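Putative 4-Hydroxy-2-oxoglutarate aldolase / 2-dehydro-3-deoxyphosphogluconate aldolase (PDB 3LM7) is a putative aldolase of the KDGP aldolase family, built on a TIM-barrel fold. Local coordinates at residues N26-H37 and N231-L241. Sequence-based numbering, arbitrary orientation.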
loop_
_atom_site.group_PDB
_atom_site.type_symbol
_atom_site.label_atom_id
_atom_site.label_comp_id
_atom_site.label_asym_id
_atom_site.label_seq_id
_atom_site.Cartn_x
_atom_site.Cartn_y
_atom_site.Cartn_z
ATOM N N ASN A 26 -9.333 27.632 -13.291
ATOM C CA ASN A 26 -9.809 26.237 -13.538
ATOM C C ASN A 26 -9.152 25.275 -12.558
ATOM O O ASN A 26 -9.814 24.381 -12.006
ATOM C CB ASN A 26 -9.569 25.834 -15.012
ATOM C CG ASN A 26 -10.135 24.433 -15.358
ATOM O OD1 ASN A 26 -9.538 23.684 -16.144
ATOM N ND2 ASN A 26 -11.288 24.085 -14.758
ATOM N N ALA A 27 -7.834 25.442 -12.344
ATOM C CA ALA A 27 -7.149 24.600 -11.350
ATOM C C ALA A 27 -7.851 24.703 -9.975
ATOM O O ALA A 27 -8.131 23.713 -9.310
ATOM C CB ALA A 27 -5.647 25.003 -11.245
ATOM N N ARG A 28 -8.143 25.930 -9.529
ATOM C CA ARG A 28 -8.837 26.096 -8.221
ATOM C C ARG A 28 -10.176 25.349 -8.175
ATOM O O ARG A 28 -10.499 24.668 -7.176
ATOM C CB ARG A 28 -9.004 27.606 -7.924
ATOM C CG ARG A 28 -9.378 28.003 -6.492
ATOM C CD ARG A 28 -9.584 29.559 -6.478
ATOM N NE ARG A 28 -9.045 30.101 -7.740
ATOM C CZ ARG A 28 -8.136 31.066 -7.849
ATOM N NH1 ARG A 28 -7.661 31.680 -6.761
ATOM N NH2 ARG A 28 -7.728 31.436 -9.062
ATOM N N ALA A 29 -10.962 25.486 -9.245
ATOM C CA ALA A 29 -12.311 24.887 -9.315
ATOM C C ALA A 29 -12.180 23.364 -9.281
ATOM O O ALA A 29 -13.017 22.667 -8.668
ATOM C CB ALA A 29 -12.958 25.323 -10.625
ATOM N N ILE A 30 -11.176 22.842 -10.019
ATOM C CA ILE A 30 -10.936 21.373 -10.079
ATOM C C ILE A 30 -10.587 20.860 -8.698
ATOM O O ILE A 30 -11.100 19.850 -8.257
ATOM C CB ILE A 30 -9.707 21.053 -11.030
ATOM C CG1 ILE A 30 -10.064 21.338 -12.492
ATOM C CG2 ILE A 30 -9.179 19.663 -10.738
ATOM C CD1 ILE A 30 -8.877 21.408 -13.453
ATOM N N TYR A 31 -9.658 21.552 -8.031
ATOM C CA TYR A 31 -9.181 21.148 -6.708
ATOM C C TYR A 31 -10.324 21.150 -5.688
ATOM O O TYR A 31 -10.476 20.215 -4.882
ATOM C CB TYR A 31 -8.040 22.110 -6.265
ATOM C CG TYR A 31 -7.343 21.673 -5.027
ATOM C CD1 TYR A 31 -6.532 20.509 -5.013
ATOM C CD2 TYR A 31 -7.431 22.431 -3.872
ATOM C CE1 TYR A 31 -5.832 20.132 -3.846
ATOM C CE2 TYR A 31 -6.750 22.073 -2.730
ATOM C CZ TYR A 31 -5.965 20.923 -2.703
ATOM O OH TYR A 31 -5.348 20.603 -1.508
ATOM N N GLN A 32 -11.178 22.174 -5.780
ATOM C CA GLN A 32 -12.353 22.195 -4.970
ATOM C C GLN A 32 -13.248 21.005 -5.252
ATOM O O GLN A 32 -13.696 20.339 -4.330
ATOM C CB GLN A 32 -13.183 23.486 -5.232
ATOM C CG GLN A 32 -14.437 23.526 -4.314
ATOM C CD GLN A 32 -15.169 24.833 -4.371
ATOM O OE1 GLN A 32 -15.441 25.369 -5.455
ATOM N NE2 GLN A 32 -15.528 25.343 -3.210
ATOM N N ALA A 33 -13.545 20.771 -6.519
ATOM C CA ALA A 33 -14.547 19.755 -6.917
ATOM C C ALA A 33 -14.075 18.355 -6.534
ATOM O O ALA A 33 -14.859 17.464 -6.156
ATOM C CB ALA A 33 -14.837 19.860 -8.379
ATOM N N ALA A 34 -12.760 18.160 -6.583
ATOM C CA ALA A 34 -12.213 16.861 -6.137
ATOM C C ALA A 34 -12.058 16.726 -4.620
ATOM O O ALA A 34 -11.562 15.669 -4.137
ATOM C CB ALA A 34 -10.806 16.655 -6.820
ATOM N N GLU A 35 -12.396 17.773 -3.849
ATOM C CA GLU A 35 -12.146 17.751 -2.385
ATOM C C GLU A 35 -10.650 17.521 -2.117
ATOM O O GLU A 35 -10.293 16.836 -1.159
ATOM C CB GLU A 35 -12.995 16.681 -1.666
ATOM C CG GLU A 35 -14.514 17.091 -1.784
ATOM C CD GLU A 35 -15.495 16.116 -1.230
ATOM O OE1 GLU A 35 -15.136 15.079 -0.629
ATOM O OE2 GLU A 35 -16.676 16.423 -1.417
ATOM N N GLY A 36 -9.815 18.111 -2.983
ATOM C CA GLY A 36 -8.372 17.946 -2.908
ATOM C C GLY A 36 -7.767 16.626 -3.411
ATOM O O GLY A 36 -6.536 16.545 -3.452
ATOM N N HIS A 37 -8.584 15.622 -3.765
ATOM C CA HIS A 37 -8.056 14.289 -4.177
ATOM C C HIS A 37 -7.716 14.261 -5.693
ATOM O O HIS A 37 -8.201 13.409 -6.471
ATOM C CB HIS A 37 -9.035 13.148 -3.823
ATOM C CG HIS A 37 -9.406 13.131 -2.379
ATOM N ND1 HIS A 37 -8.488 12.900 -1.371
ATOM C CD2 HIS A 37 -10.599 13.353 -1.768
ATOM C CE1 HIS A 37 -9.104 12.980 -0.197
ATOM N NE2 HIS A 37 -10.375 13.277 -0.415
ATOM N N ASN A 231 -11.003 24.183 -20.652
ATOM C CA ASN A 231 -11.080 23.928 -19.215
ATOM C C ASN A 231 -11.696 22.584 -18.881
ATOM O O ASN A 231 -12.752 22.180 -19.422
ATOM C CB ASN A 231 -11.891 25.019 -18.483
ATOM C CG ASN A 231 -11.182 26.381 -18.404
ATOM O OD1 ASN A 231 -9.966 26.538 -18.633
ATOM N ND2 ASN A 231 -11.936 27.355 -17.970
ATOM N N THR A 232 -11.057 21.890 -17.950
ATOM C CA THR A 232 -11.645 20.663 -17.406
ATOM C C THR A 232 -12.933 20.990 -16.657
ATOM O O THR A 232 -12.929 21.917 -15.812
ATOM C CB THR A 232 -10.617 19.918 -16.472
ATOM O OG1 THR A 232 -9.527 19.444 -17.293
ATOM C CG2 THR A 232 -11.260 18.772 -15.744
ATOM N N ARG A 233 -13.998 20.242 -16.931
ATOM C CA ARG A 233 -15.302 20.514 -16.323
ATOM C C ARG A 233 -15.307 20.151 -14.858
ATOM O O ARG A 233 -15.188 18.970 -14.535
ATOM C CB ARG A 233 -16.410 19.746 -17.036
ATOM C CG ARG A 233 -16.679 20.244 -18.474
ATOM C CD ARG A 233 -17.837 19.399 -19.133
ATOM N NE ARG A 233 -17.693 19.447 -20.583
ATOM C CZ ARG A 233 -17.120 18.520 -21.336
ATOM N NH1 ARG A 233 -16.684 17.411 -20.799
ATOM N NH2 ARG A 233 -17.020 18.714 -22.657
ATOM N N PRO A 234 -15.463 21.142 -13.953
ATOM C CA PRO A 234 -15.485 20.780 -12.529
ATOM C C PRO A 234 -16.605 19.836 -12.196
ATOM O O PRO A 234 -16.423 19.005 -11.306
ATOM C CB PRO A 234 -15.572 22.135 -11.785
ATOM C CG PRO A 234 -15.008 23.110 -12.815
ATOM C CD PRO A 234 -15.410 22.604 -14.149
ATOM N N GLU A 235 -17.732 19.866 -12.925
ATOM C CA GLU A 235 -18.780 18.883 -12.596
ATOM C C GLU A 235 -18.401 17.402 -13.012
ATOM O O GLU A 235 -18.854 16.404 -12.377
ATOM C CB GLU A 235 -20.131 19.294 -13.196
ATOM C CG GLU A 235 -20.184 19.378 -14.759
ATOM C CD GLU A 235 -19.639 20.708 -15.386
ATOM O OE1 GLU A 235 -18.823 21.474 -14.750
ATOM O OE2 GLU A 235 -19.995 20.957 -16.588
ATOM N N ASP A 236 -17.564 17.291 -14.049
ATOM C CA ASP A 236 -17.021 15.973 -14.454
ATOM C C ASP A 236 -16.032 15.450 -13.372
ATOM O O ASP A 236 -15.912 14.264 -13.132
ATOM C CB ASP A 236 -16.350 16.044 -15.831
ATOM C CG ASP A 236 -17.361 16.186 -16.998
ATOM O OD1 ASP A 236 -18.578 16.275 -16.736
ATOM O OD2 ASP A 236 -16.907 16.239 -18.159
ATOM N N VAL A 237 -15.307 16.359 -12.746
ATOM C CA VAL A 237 -14.408 15.973 -11.680
ATOM C C VAL A 237 -15.239 15.499 -10.488
ATOM O O VAL A 237 -14.924 14.494 -9.825
ATOM C CB VAL A 237 -13.462 17.185 -11.329
ATOM C CG1 VAL A 237 -12.710 16.953 -10.050
ATOM C CG2 VAL A 237 -12.505 17.437 -12.461
ATOM N N LYS A 238 -16.312 16.216 -10.172
ATOM C CA LYS A 238 -17.203 15.701 -9.074
ATOM C C LYS A 238 -17.761 14.281 -9.371
ATOM O O LYS A 238 -17.848 13.439 -8.449
ATOM C CB LYS A 238 -18.313 16.715 -8.788
ATOM C CG LYS A 238 -18.897 16.578 -7.418
ATOM C CD LYS A 238 -20.122 15.795 -7.488
ATOM C CE LYS A 238 -20.877 15.883 -6.138
ATOM N NZ LYS A 238 -22.115 15.039 -6.334
ATOM N N THR A 239 -18.164 14.020 -10.625
ATOM C CA THR A 239 -18.729 12.727 -11.009
ATOM C C THR A 239 -17.630 11.642 -10.796
ATOM O O THR A 239 -17.887 10.525 -10.299
ATOM C CB THR A 239 -19.163 12.734 -12.522
ATOM O OG1 THR A 239 -20.220 13.682 -12.694
ATOM C CG2 THR A 239 -19.646 11.381 -12.995
ATOM N N LEU A 240 -16.400 11.978 -11.186
ATOM C CA LEU A 240 -15.259 11.069 -10.911
ATOM C C LEU A 240 -15.029 10.816 -9.431
ATOM O O LEU A 240 -14.938 9.659 -8.990
ATOM C CB LEU A 240 -13.973 11.615 -11.554
ATOM C CG LEU A 240 -14.063 11.610 -13.073
ATOM C CD1 LEU A 240 -12.923 12.533 -13.703
ATOM C CD2 LEU A 240 -14.075 10.199 -13.729
ATOM N N LEU A 241 -14.915 11.897 -8.648
ATOM C CA LEU A 241 -14.835 11.742 -7.192
ATOM C C LEU A 241 -15.911 10.784 -6.627
ATOM O O LEU A 241 -15.604 9.867 -5.830
ATOM C CB LEU A 241 -14.945 13.115 -6.501
ATOM C CG LEU A 241 -14.644 13.068 -4.993
ATOM C CD1 LEU A 241 -13.230 12.472 -4.634
ATOM C CD2 LEU A 241 -14.891 14.476 -4.356
#
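The side-chain amide of Asn26 grips the backbone of Thr232 at both ends. ND2 of Asn26 donates to Thr232 O at 2.9 Å, meeting a lone pair in the carbonyl plane, while OD1 of Asn26 accepts Thr232 N at 3.0 Å along a more bent path, the donor lying off the plane of the Asn26 side-chain carbonyl. With CG anti to the backbone N (chi1 -176°), the Asn26 amide swings out from its helix to the strand, where the Asn231 amide stacks on it, planes 22° apart and the two side chains running in opposite directions. Small apolar contacts continue along the helices: Ala29 CB lies 3.7 Å from Pro234 CG, and Val237 CG1 fits against Ala34 CB. The Ala33 methyl, CB, sits 3.4 Å from the carbonyl oxygen Pro234 O. The Ile30 side chain crosses that of Thr232 at about a right angle, its CD1 against Thr232 CB. Helices 26-33 and 234-241 thus pack nearly parallel, axes 8.5 Å apart at 24°, as neighbours in the outer helical layer of a TIM barrel, the first helix of the barrel beside the C-terminal one. Leu241 packs beside the Schellman motif that ends helix 26-33 at Glu35: CD2 reaches Ala33 O and Ala34 O, each at 3.5 Å, and lies across the Glu35 chain, while CD1 comes 4.0 Å from His37 CD2. Farther out, Gly22 N also donates to Asn26 OD1, and Thr232 OG1 forms a hydrogen bond with Leu20 O at the end of strand 17-20. Lys245 pairs with Glu35 OE1 in a salt bridge, and ND1 of His37 hydrogen-bonds Asn9 O.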